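Local coordinates for isochorismatase family protein family (PDB 3TXY) that is of unproven function but belongs to the isochorismatase-like cysteine hydrolase family and is probably a hydrolase, at residues A18-N23 against V104-W109; T61-Q64 against A68-L71; G110-T115 against A144-E149; A40-L45 against V130-A135; D159-S162 against A168-F171. All coordinates share one frame; numbering follows the deposited sequence.

In the fold
Four contacts involve strands of a parallel six-stranded sheet (order 3-2-1-4-5-6, isochorismatase-type fold) or the loops and helices beside it. Interaction 1 joins the C-terminal ends of strands 14-19 and 102-106 through an Asp-Lys pair that probably corresponds to that of the family's active site. Interaction 2, in the loop after strand 56-61, lies about 11 Å away, centre to centre, with D20 OD1 2.6 Å from T61 OG1. Interaction 3 continues from 104-109, with Q108 NE2 2.9 Å from T113 O. Strand pairing carries the sheet onward: I19 N reaches T132 O of interaction 4, and G133 N reaches A160 O of interaction 5, each at 2.8 Å. All but interaction 4 come within reach of the second subunit.

Interaction 1 (A18-N23 against V104-W109); sequences AIDLQN and VTKHQW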
# COMPACT_ATOMS: atom_id res chain seq x y z
N ALA A 18 1.95 11.13 -12.21
CA ALA A 18 0.53 11.08 -12.55
C ALA A 18 0.13 9.65 -12.88
O ALA A 18 0.73 9.04 -13.78
CB ALA A 18 0.26 11.98 -13.76
N ILE A 19 -0.86 9.11 -12.17
CA ILE A 19 -1.19 7.68 -12.26
C ILE A 19 -2.39 7.39 -13.15
O ILE A 19 -3.48 7.87 -12.88
CB ILE A 19 -1.50 7.09 -10.86
CG1 ILE A 19 -0.37 7.35 -9.85
CG2 ILE A 19 -1.76 5.60 -10.99
CD1 ILE A 19 1.00 6.85 -10.30
N ASP A 20 -2.16 6.59 -14.19
CA ASP A 20 -3.19 5.89 -14.99
C ASP A 20 -4.15 6.85 -15.71
O ASP A 20 -5.33 6.54 -15.88
CB ASP A 20 -3.98 4.89 -14.14
CG ASP A 20 -3.19 3.64 -13.83
OD1 ASP A 20 -2.21 3.34 -14.55
OD2 ASP A 20 -3.55 2.95 -12.86
N LEU A 21 -3.64 7.97 -16.18
CA LEU A 21 -4.46 8.91 -16.95
C LEU A 21 -4.48 8.48 -18.42
O LEU A 21 -3.99 9.17 -19.34
CB LEU A 21 -4.02 10.34 -16.71
CG LEU A 21 -4.07 10.79 -15.24
CD1 LEU A 21 -3.61 12.25 -15.13
CD2 LEU A 21 -5.47 10.64 -14.65
N GLN A 22 -5.07 7.30 -18.60
CA GLN A 22 -5.15 6.59 -19.86
C GLN A 22 -6.60 6.43 -20.29
O GLN A 22 -7.52 6.44 -19.46
CB GLN A 22 -4.45 5.23 -19.74
CG GLN A 22 -5.12 4.23 -18.81
CD GLN A 22 -4.19 3.10 -18.44
OE1 GLN A 22 -3.19 3.32 -17.79
NE2 GLN A 22 -4.50 1.90 -18.88
N ASN A 23 -6.81 6.28 -21.60
CA ASN A 23 -8.15 6.28 -22.16
C ASN A 23 -9.13 5.36 -21.43
O ASN A 23 -10.28 5.73 -21.18
CB ASN A 23 -8.10 5.87 -23.64
CG ASN A 23 -7.35 6.87 -24.50
OD1 ASN A 23 -7.46 8.08 -24.31
ND2 ASN A 23 -6.60 6.36 -25.49
N VAL A 104 6.32 5.75 -17.51
CA VAL A 104 6.50 4.53 -16.72
C VAL A 104 5.33 3.62 -16.98
O VAL A 104 4.18 4.05 -16.91
CB VAL A 104 6.55 4.86 -15.22
CG1 VAL A 104 6.50 3.57 -14.38
CG2 VAL A 104 7.78 5.73 -14.92
N THR A 105 5.63 2.35 -17.26
CA THR A 105 4.58 1.36 -17.56
C THR A 105 4.51 0.34 -16.44
O THR A 105 5.51 -0.28 -16.10
CB THR A 105 4.86 0.64 -18.88
OG1 THR A 105 5.00 1.61 -19.92
CG2 THR A 105 3.71 -0.32 -19.24
N LYS A 106 3.33 0.19 -15.85
CA LYS A 106 3.15 -0.76 -14.75
C LYS A 106 2.15 -1.85 -15.11
O LYS A 106 1.38 -1.71 -16.08
CB LYS A 106 2.73 -0.03 -13.45
CG LYS A 106 1.35 0.62 -13.48
CD LYS A 106 1.04 1.36 -12.19
CE LYS A 106 -0.28 2.13 -12.27
NZ LYS A 106 -1.47 1.26 -12.01
N HIS A 107 2.15 -2.92 -14.32
CA HIS A 107 1.30 -4.10 -14.55
C HIS A 107 0.46 -4.48 -13.35
O HIS A 107 0.05 -5.64 -13.23
CB HIS A 107 2.14 -5.33 -14.94
CG HIS A 107 3.15 -5.08 -16.04
ND1 HIS A 107 2.79 -4.66 -17.28
CD2 HIS A 107 4.53 -5.30 -16.08
CE1 HIS A 107 3.89 -4.57 -18.05
NE2 HIS A 107 4.95 -4.98 -17.32
N GLN A 108 0.23 -3.53 -12.44
CA GLN A 108 -0.59 -3.72 -11.23
C GLN A 108 -0.93 -2.35 -10.65
O GLN A 108 -0.69 -1.34 -11.32
CB GLN A 108 0.11 -4.61 -10.21
CG GLN A 108 1.31 -3.94 -9.56
CD GLN A 108 2.50 -3.81 -10.49
OE1 GLN A 108 2.90 -4.78 -11.13
NE2 GLN A 108 3.10 -2.61 -10.54
N TRP A 109 -1.46 -2.30 -9.42
CA TRP A 109 -1.94 -1.05 -8.82
C TRP A 109 -0.88 -0.01 -8.71
O TRP A 109 -0.95 1.03 -9.38
CB TRP A 109 -2.54 -1.28 -7.44
CG TRP A 109 -3.79 -2.11 -7.41
CD1 TRP A 109 -4.43 -2.78 -8.45
CD2 TRP A 109 -4.54 -2.49 -6.21
NE1 TRP A 109 -5.52 -3.47 -7.99
CE2 TRP A 109 -5.64 -3.35 -6.65
CE3 TRP A 109 -4.43 -2.19 -4.87
CZ2 TRP A 109 -6.57 -3.86 -5.77
CZ3 TRP A 109 -5.36 -2.72 -3.98
CH2 TRP A 109 -6.41 -3.53 -4.42
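D20 and K106 make the one salt bridge between these segments, with NZ of K106 2.8 Å from OD2 of D20. NZ meets the syn side of D20 OD2, 18° out of the carboxylate plane, and the two side chains cross at about a right angle. The other carboxylate oxygen, OD1, turns to the hydroxyl of T61, which also bonds to K106 NZ.

Two further hydrogen bonds tie K106 NZ to its own segment, 2.8 Å to Q108 O and 2.7 Å to W109 O. The first comes in only slightly tilted from the carbonyl plane, while the second comes from above it. The lysine chain runs extended until chi4, where a bend (82°) swings NZ back to these carbonyls.

Apolar packing is slight: I19 CG2 lies 4.0 Å from K106 CE and crosses the lysine near its end.

The pair sits at the ends of strands 14-19 and 102-106, consistent with the Asp-Lys pair of the isochorismatase-like active site. Four oxygens crowd round NZ in this buried setting, more than its N-H groups can each serve singly, so the bonds are probably shared, which should hold the amine tightly; D20 is held at both oxygens.

Interaction 2 (T61-Q64 against A68-L71); sequences TSYQ and AVAL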
# COMPACT_ATOMS: atom_id res chain seq x y z
N THR A 61 -0.89 1.80 -17.09
CA THR A 61 -0.98 0.36 -16.89
C THR A 61 -1.19 -0.32 -18.22
O THR A 61 -2.04 0.08 -19.02
CB THR A 61 -2.16 0.02 -15.97
OG1 THR A 61 -2.01 0.75 -14.75
CG2 THR A 61 -2.25 -1.48 -15.69
N SER A 62 -0.42 -1.37 -18.46
CA SER A 62 -0.56 -2.17 -19.65
C SER A 62 -0.36 -3.63 -19.31
O SER A 62 0.42 -3.96 -18.46
CB SER A 62 0.47 -1.78 -20.69
OG SER A 62 0.30 -2.55 -21.87
N TYR A 63 -1.07 -4.50 -20.03
CA TYR A 63 -0.87 -5.94 -19.94
C TYR A 63 -0.47 -6.54 -21.30
O TYR A 63 -0.51 -7.77 -21.48
CB TYR A 63 -2.14 -6.60 -19.44
CG TYR A 63 -2.61 -6.03 -18.13
CD1 TYR A 63 -3.79 -5.31 -18.06
CD2 TYR A 63 -1.86 -6.19 -16.96
CE1 TYR A 63 -4.24 -4.79 -16.87
CE2 TYR A 63 -2.32 -5.67 -15.77
CZ TYR A 63 -3.51 -4.97 -15.74
OH TYR A 63 -4.00 -4.42 -14.58
N GLN A 64 -0.06 -5.67 -22.22
CA GLN A 64 0.49 -6.07 -23.52
C GLN A 64 1.70 -6.98 -23.33
O GLN A 64 2.41 -6.85 -22.34
CB GLN A 64 0.86 -4.82 -24.34
CG GLN A 64 -0.33 -3.95 -24.72
CD GLN A 64 -1.31 -4.68 -25.63
OE1 GLN A 64 -0.92 -5.64 -26.30
NE2 GLN A 64 -2.56 -4.25 -25.64
N ALA A 68 -0.59 -12.06 -20.00
CA ALA A 68 -0.06 -13.05 -19.04
C ALA A 68 0.50 -12.38 -17.80
O ALA A 68 0.60 -12.99 -16.72
CB ALA A 68 1.00 -13.93 -19.69
N VAL A 69 0.87 -11.10 -17.93
CA VAL A 69 1.45 -10.38 -16.81
C VAL A 69 0.43 -9.78 -15.84
O VAL A 69 0.82 -9.29 -14.78
CB VAL A 69 2.45 -9.30 -17.30
CG1 VAL A 69 1.74 -8.00 -17.71
CG2 VAL A 69 3.49 -9.07 -16.22
N ALA A 70 -0.87 -9.83 -16.17
CA ALA A 70 -1.94 -9.44 -15.25
C ALA A 70 -1.95 -10.39 -14.07
O ALA A 70 -1.83 -11.60 -14.26
CB ALA A 70 -3.30 -9.51 -15.94
N LEU A 71 -2.13 -9.86 -12.86
CA LEU A 71 -2.20 -10.74 -11.67
C LEU A 71 -3.42 -11.63 -11.77
O LEU A 71 -4.51 -11.18 -12.20
CB LEU A 71 -2.23 -9.93 -10.37
CG LEU A 71 -0.89 -9.29 -10.00
CD1 LEU A 71 -1.08 -8.09 -9.08
CD2 LEU A 71 0.03 -10.31 -9.37
O HOH W 1 1.41 -9.71 -20.45
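Y63 and V69 face each other without a direct hydrogen bond, and a single water joins their backbones instead. Water 1 donates to Y63 O at 2.9 Å and accepts from V69 N at 2.9 Å, spanning the mouth of the turn where the chain folds back on itself. The same pair has the closest alpha carbons of the contact, 5.9 Å apart.

The Y63 ring carries most of the packing. The methyl of A70 lies over one face, with CB 4.1 Å from the ring centroid and 26° off the ring normal, a CH-pi contact. The backbone of A70 leans on the same part of the ring, its CA 3.7 Å from Y63 CD2. V69 comes from another direction: its CG1 sits at the ring edge, near the ring plane, 4.1 Å from Y63 CD2. That methyl lies between the backbone N and the carbonyl carbon of V69 (chi1 83°), which aims it back at Y63, where it also touches CA. P82 packs on both Y63 and A70.

An ST turn lies in the 61-64 arm: S62 OG accepts from Q64 N at 3.2 Å and nearly straight (163°). S62 O is hydrogen-bonded to H107 ND1. L71 reaches N151 of the second subunit.

With apolar contact on the ring and one water serving the two backbone groups, this loop after strand 56-61 is closed by side-chain packing and solvent, with no strand-type pairing between its two arms.

Interaction 3 (G110-T115 against A144-E149); sequences GAFTGT and AREAYE
F112 and E146 run alongside each other in opposite directions, and their packing makes most of this contact. F112 CB is 3.4 Å from E146 CD, and the ring atom F112 CD2 is 3.6 Å from E146 CG; ring and carboxylate planes are 32° apart. E146 can reach this far because CG lies anti to the backbone N (chi1 -175°) and the chain stays extended beyond it, sending the carboxylate past the phenyl group to the loop. Farther along the ring, CE2 of F112 meets A147, 3.9 Å from its CB.

Polar contact goes through water. Water 2 accepts from F112 N and donates to E146 OE2 at 2.7 Å, while water 3 donates both to E146 OE1 and to T113 OG1, the latter at 2.8 Å. Each carboxylate oxygen thus receives a water proton. T113 OG1 has a further partner in E149 of the second subunit, whose carboxylate also accepts from G110 N.

Within the loop, F112 to T115 forms a type II turn with T115 N bonded to F112 O, and the T115 hydroxyl donates to A111 O at 2.6 Å.

The loop leads from strand 102-106 into helix 117-123, where L117 and D118 touch F112; helix 136-149 packs against F112 from its E146-A147 side and rests on strand 128-134 through A144 on L131 and A147 on I129.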
# COMPACT_ATOMS: atom_id res chain seq x y z
N GLY A 110 0.13 -0.29 -7.89
CA GLY A 110 1.15 0.68 -7.58
C GLY A 110 2.18 0.82 -8.67
O GLY A 110 2.42 -0.11 -9.45
N ALA A 111 2.83 1.99 -8.70
CA ALA A 111 3.72 2.35 -9.80
C ALA A 111 5.19 1.99 -9.63
O ALA A 111 6.00 2.36 -10.48
CB ALA A 111 3.58 3.84 -10.13
N PHE A 112 5.55 1.28 -8.56
CA PHE A 112 6.94 0.87 -8.35
C PHE A 112 7.25 -0.56 -8.81
O PHE A 112 8.27 -0.80 -9.47
CB PHE A 112 7.29 1.02 -6.89
CG PHE A 112 7.46 2.44 -6.44
CD1 PHE A 112 8.66 3.09 -6.61
CD2 PHE A 112 6.42 3.12 -5.81
CE1 PHE A 112 8.85 4.38 -6.16
CE2 PHE A 112 6.59 4.41 -5.36
CZ PHE A 112 7.80 5.05 -5.55
N THR A 113 6.41 -1.51 -8.40
CA THR A 113 6.66 -2.92 -8.70
C THR A 113 6.81 -3.15 -10.22
O THR A 113 5.93 -2.76 -10.99
CB THR A 113 5.54 -3.84 -8.16
OG1 THR A 113 5.40 -3.65 -6.74
CG2 THR A 113 5.88 -5.31 -8.44
N GLY A 114 7.94 -3.74 -10.62
CA GLY A 114 8.19 -4.03 -12.01
C GLY A 114 8.41 -2.82 -12.90
O GLY A 114 8.28 -2.94 -14.12
N THR A 115 8.72 -1.67 -12.32
CA THR A 115 8.90 -0.44 -13.12
C THR A 115 10.24 0.19 -12.88
O THR A 115 11.00 -0.24 -11.99
CB THR A 115 7.83 0.64 -12.86
OG1 THR A 115 8.14 1.39 -11.68
CG2 THR A 115 6.39 0.06 -12.76
N ALA A 144 1.64 5.90 -3.22
CA ALA A 144 1.88 6.79 -2.08
C ALA A 144 2.48 6.02 -0.88
O ALA A 144 3.49 6.43 -0.30
CB ALA A 144 0.58 7.47 -1.66
N ARG A 145 1.86 4.90 -0.54
CA ARG A 145 2.36 4.05 0.53
C ARG A 145 3.79 3.57 0.30
O ARG A 145 4.63 3.63 1.19
CB ARG A 145 1.44 2.85 0.69
CG ARG A 145 0.15 3.19 1.40
CD ARG A 145 -0.74 1.95 1.50
NE ARG A 145 -2.02 2.21 2.14
CZ ARG A 145 -2.38 1.84 3.37
NH1 ARG A 145 -1.56 1.14 4.15
NH2 ARG A 145 -3.59 2.16 3.81
N GLU A 146 4.08 3.10 -0.91
CA GLU A 146 5.40 2.61 -1.22
C GLU A 146 6.43 3.74 -1.27
O GLU A 146 7.56 3.56 -0.86
CB GLU A 146 5.38 1.81 -2.53
CG GLU A 146 6.72 1.18 -2.85
CD GLU A 146 6.65 -0.05 -3.75
OE1 GLU A 146 7.72 -0.66 -3.95
OE2 GLU A 146 5.57 -0.42 -4.27
N ALA A 147 6.03 4.90 -1.81
CA ALA A 147 6.94 6.05 -1.91
C ALA A 147 7.37 6.52 -0.52
O ALA A 147 8.55 6.80 -0.26
CB ALA A 147 6.27 7.17 -2.67
N TYR A 148 6.41 6.54 0.39
CA TYR A 148 6.67 6.86 1.79
C TYR A 148 7.73 5.89 2.38
O TYR A 148 8.69 6.32 3.01
CB TYR A 148 5.35 6.77 2.54
CG TYR A 148 5.41 6.71 4.04
CD1 TYR A 148 5.70 7.84 4.78
CD2 TYR A 148 5.12 5.52 4.73
CE1 TYR A 148 5.72 7.80 6.16
CE2 TYR A 148 5.15 5.47 6.11
CZ TYR A 148 5.46 6.62 6.82
OH TYR A 148 5.47 6.58 8.18
N GLU A 149 7.54 4.59 2.17
CA GLU A 149 8.48 3.59 2.71
C GLU A 149 9.87 3.71 2.10
O GLU A 149 10.87 3.34 2.73
CB GLU A 149 7.94 2.18 2.50
CG GLU A 149 6.67 1.98 3.29
CD GLU A 149 6.32 0.54 3.53
OE1 GLU A 149 7.13 -0.37 3.25
OE2 GLU A 149 5.21 0.34 4.07
O HOH W 2 4.18 -0.47 -6.62
O HOH W 3 7.66 -2.78 -5.35

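Interaction 4 (A40-L45 against V130-A135); sequences AKTAEL and VLTGIA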
# COMPACT_ATOMS: atom_id res chain seq x y z
N ALA A 40 -7.12 17.46 -16.78
CA ALA A 40 -6.88 18.91 -16.99
C ALA A 40 -5.99 19.48 -15.90
O ALA A 40 -5.04 20.22 -16.18
CB ALA A 40 -8.20 19.66 -17.02
N LYS A 41 -6.30 19.13 -14.66
CA LYS A 41 -5.54 19.64 -13.51
C LYS A 41 -4.10 19.18 -13.58
O LYS A 41 -3.17 19.93 -13.26
CB LYS A 41 -6.15 19.08 -12.25
CG LYS A 41 -5.95 19.94 -11.05
CD LYS A 41 -7.05 20.97 -11.01
CE LYS A 41 -6.51 22.34 -11.25
NZ LYS A 41 -7.66 23.28 -11.08
N THR A 42 -3.92 17.93 -13.98
CA THR A 42 -2.59 17.34 -14.07
C THR A 42 -1.76 18.05 -15.15
O THR A 42 -0.59 18.36 -14.93
CB THR A 42 -2.68 15.83 -14.36
OG1 THR A 42 -3.32 15.17 -13.25
CG2 THR A 42 -1.30 15.24 -14.56
N ALA A 43 -2.37 18.31 -16.29
CA ALA A 43 -1.70 19.04 -17.36
C ALA A 43 -1.24 20.43 -16.89
O ALA A 43 -0.11 20.84 -17.15
CB ALA A 43 -2.59 19.15 -18.59
N GLU A 44 -2.11 21.14 -16.16
CA GLU A 44 -1.78 22.46 -15.63
C GLU A 44 -0.59 22.39 -14.70
O GLU A 44 0.31 23.22 -14.77
CB GLU A 44 -2.96 23.06 -14.85
CG GLU A 44 -4.15 23.51 -15.67
CD GLU A 44 -5.36 23.83 -14.79
OE1 GLU A 44 -5.16 24.37 -13.67
OE2 GLU A 44 -6.50 23.51 -15.19
N LEU A 45 -0.59 21.41 -13.81
CA LEU A 45 0.57 21.23 -12.94
C LEU A 45 1.84 20.87 -13.74
O LEU A 45 2.93 21.36 -13.43
CB LEU A 45 0.28 20.15 -11.89
CG LEU A 45 -0.59 20.60 -10.72
CD1 LEU A 45 -1.00 19.38 -9.92
CD2 LEU A 45 0.20 21.57 -9.84
N VAL A 130 4.90 14.78 -6.13
CA VAL A 130 3.55 15.30 -6.16
C VAL A 130 2.73 14.34 -7.00
O VAL A 130 3.02 14.11 -8.17
CB VAL A 130 3.52 16.75 -6.69
CG1 VAL A 130 2.07 17.19 -6.95
CG2 VAL A 130 4.24 17.66 -5.69
N LEU A 131 1.71 13.76 -6.36
CA LEU A 131 0.94 12.67 -6.92
C LEU A 131 -0.46 13.09 -7.36
O LEU A 131 -1.20 13.74 -6.62
CB LEU A 131 0.86 11.57 -5.86
CG LEU A 131 0.95 10.09 -6.14
CD1 LEU A 131 1.91 9.66 -7.24
CD2 LEU A 131 1.32 9.42 -4.80
N THR A 132 -0.79 12.75 -8.60
CA THR A 132 -2.14 12.87 -9.13
C THR A 132 -2.56 11.55 -9.75
O THR A 132 -1.73 10.66 -9.97
CB THR A 132 -2.25 13.98 -10.20
OG1 THR A 132 -1.79 13.50 -11.47
CG2 THR A 132 -1.46 15.20 -9.81
N GLY A 133 -3.84 11.43 -10.05
CA GLY A 133 -4.36 10.34 -10.88
C GLY A 133 -5.56 9.57 -10.32
O GLY A 133 -6.28 10.05 -9.45
N ILE A 134 -5.76 8.37 -10.88
CA ILE A 134 -6.95 7.57 -10.67
C ILE A 134 -6.50 6.12 -10.40
O ILE A 134 -5.58 5.67 -11.09
CB ILE A 134 -7.85 7.58 -11.95
CG1 ILE A 134 -8.16 9.01 -12.42
CG2 ILE A 134 -9.11 6.75 -11.72
CD1 ILE A 134 -8.56 9.06 -13.89
N ALA A 135 -7.08 5.36 -9.45
CA ALA A 135 -8.03 5.81 -8.43
C ALA A 135 -7.28 6.17 -7.14
O ALA A 135 -6.26 5.60 -6.82
CB ALA A 135 -9.06 4.73 -8.14
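T42 and T132 mark where helix 35-51 comes nearest strand 128-134 here, their CA atoms 6.7 Å apart; the spacing widens to 9.5 Å between the CA atoms of L45 and V130. The strand backbone then departs from regular form, with G133 at positive phi (130°) and a cis peptide bond before A135, at the N-cap position of helix 136-149. A non-proline cis peptide at this point is a known feature of isochorismatase-like hydrolases.

Across the gap, the T132 hydroxyl donates to T42 OG1, with T132 OG1 2.9 Å from it. T132 holds its oxygen between its own backbone N and carbonyl carbon (chi1 81°), the rotamer that turns OG1 to the helix. The CG2 methyl of T132 meets L45 CD1 at 4.2 Å, one helical turn on. V189 and A186 of helix 186-194 cover L45, and A18 of strand 14-19 packs against both threonines.

T42 OG1 in turn bonds to V38 O one turn earlier in its helix. The result is a hydrogen-bonded chain from the strand hydroxyl through T42 to V38 O, in which T42 accepts and donates at once; each bond would be expected to strengthen the other, and both polar groups are satisfied inside a buried contact.

Interaction 5 (D159-S162 against A168-F171); sequences DAVS and AQTF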
# COMPACT_ATOMS: atom_id res chain seq x y z
N ASP A 159 -7.59 17.74 -5.58
CA ASP A 159 -8.44 18.01 -6.74
C ASP A 159 -7.88 17.45 -8.04
O ASP A 159 -8.33 17.81 -9.13
CB ASP A 159 -8.81 19.50 -6.85
CG ASP A 159 -7.61 20.42 -6.88
OD1 ASP A 159 -6.49 20.01 -6.55
OD2 ASP A 159 -7.83 21.61 -7.23
N ALA A 160 -6.89 16.55 -7.93
CA ALA A 160 -6.42 15.79 -9.08
C ALA A 160 -6.25 14.31 -8.78
O ALA A 160 -5.47 13.63 -9.45
CB ALA A 160 -5.12 16.39 -9.63
N VAL A 161 -6.98 13.81 -7.77
CA VAL A 161 -7.18 12.39 -7.55
C VAL A 161 -8.69 12.14 -7.37
O VAL A 161 -9.37 12.91 -6.67
CB VAL A 161 -6.38 11.83 -6.33
CG1 VAL A 161 -4.88 12.01 -6.56
CG2 VAL A 161 -6.80 12.47 -5.00
N SER A 162 -9.19 11.09 -8.02
CA SER A 162 -10.60 10.71 -7.91
C SER A 162 -10.75 9.21 -7.76
O SER A 162 -9.84 8.43 -8.07
CB SER A 162 -11.40 11.24 -9.10
OG SER A 162 -11.41 12.66 -9.10
N ALA A 168 -14.92 7.08 -0.06
CA ALA A 168 -13.57 6.54 -0.30
C ALA A 168 -12.55 7.65 -0.47
O ALA A 168 -11.45 7.58 0.07
CB ALA A 168 -13.55 5.63 -1.50
N GLN A 169 -12.93 8.70 -1.18
CA GLN A 169 -12.05 9.85 -1.31
C GLN A 169 -11.71 10.41 0.05
O GLN A 169 -10.54 10.60 0.38
CB GLN A 169 -12.71 10.94 -2.14
CG GLN A 169 -11.83 12.18 -2.34
CD GLN A 169 -10.84 12.03 -3.49
OE1 GLN A 169 -10.60 10.93 -3.98
NE2 GLN A 169 -10.30 13.17 -3.96
N THR A 170 -12.74 10.66 0.84
CA THR A 170 -12.55 11.23 2.16
C THR A 170 -11.72 10.35 3.07
O THR A 170 -10.86 10.85 3.77
CB THR A 170 -13.90 11.60 2.81
OG1 THR A 170 -14.49 12.65 2.04
CG2 THR A 170 -13.69 12.08 4.27
N PHE A 171 -11.98 9.05 3.04
CA PHE A 171 -11.20 8.12 3.85
C PHE A 171 -9.71 8.21 3.53
O PHE A 171 -8.90 8.35 4.42
CB PHE A 171 -11.67 6.68 3.67
CG PHE A 171 -11.02 5.75 4.63
CD1 PHE A 171 -9.84 5.10 4.29
CD2 PHE A 171 -11.53 5.59 5.91
CE1 PHE A 171 -9.22 4.27 5.21
CE2 PHE A 171 -10.92 4.76 6.83
CZ PHE A 171 -9.75 4.11 6.47
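This contact belongs to a beta-alpha-beta unit, strand 153-162, helix 166-180 and strand 182-184, in the parallel sheet of the isochorismatase-type fold. It bridges the short connection out of the first strand: V161 and S162, late in strand 153-162, meet Q169 in the first turns of the helix, with the CA atoms of S162 and Q169 6.8 Å apart. The strand arrives there after a corner at D159 and A160.

Q169 does nearly all the work from the helix side. Its CG stands anti to the backbone N (chi1 -179°), and a bend at chi2 (84°) brings the terminal amide over the strand backbone. Q169 NE2 then donates to V161 O at 2.9 Å, approaching from above the carbonyl plane and not along a lone pair. The other end of the amide, Q169 OE1, accepts from the T136 hydroxyl at the start of helix 136-149 and lies 3.9 Å from S162 CA. With a partner at each end, the amide's flip state is settled, and one side chain links this part of the strand to two helices.

S162 directs its hydroxyl to Q33 O instead, while its backbone pairs with T136. On the far side of helix 166-180, F171 stacks on F171 of the second subunit, so the helix that anchors this part of the strand also takes part in the dimer interface.

Beside the hydrogen bond, the valine adds a van der Waals contact to the same amide nitrogen: V161 CG2 lies 3.7 Å from Q169 NE2.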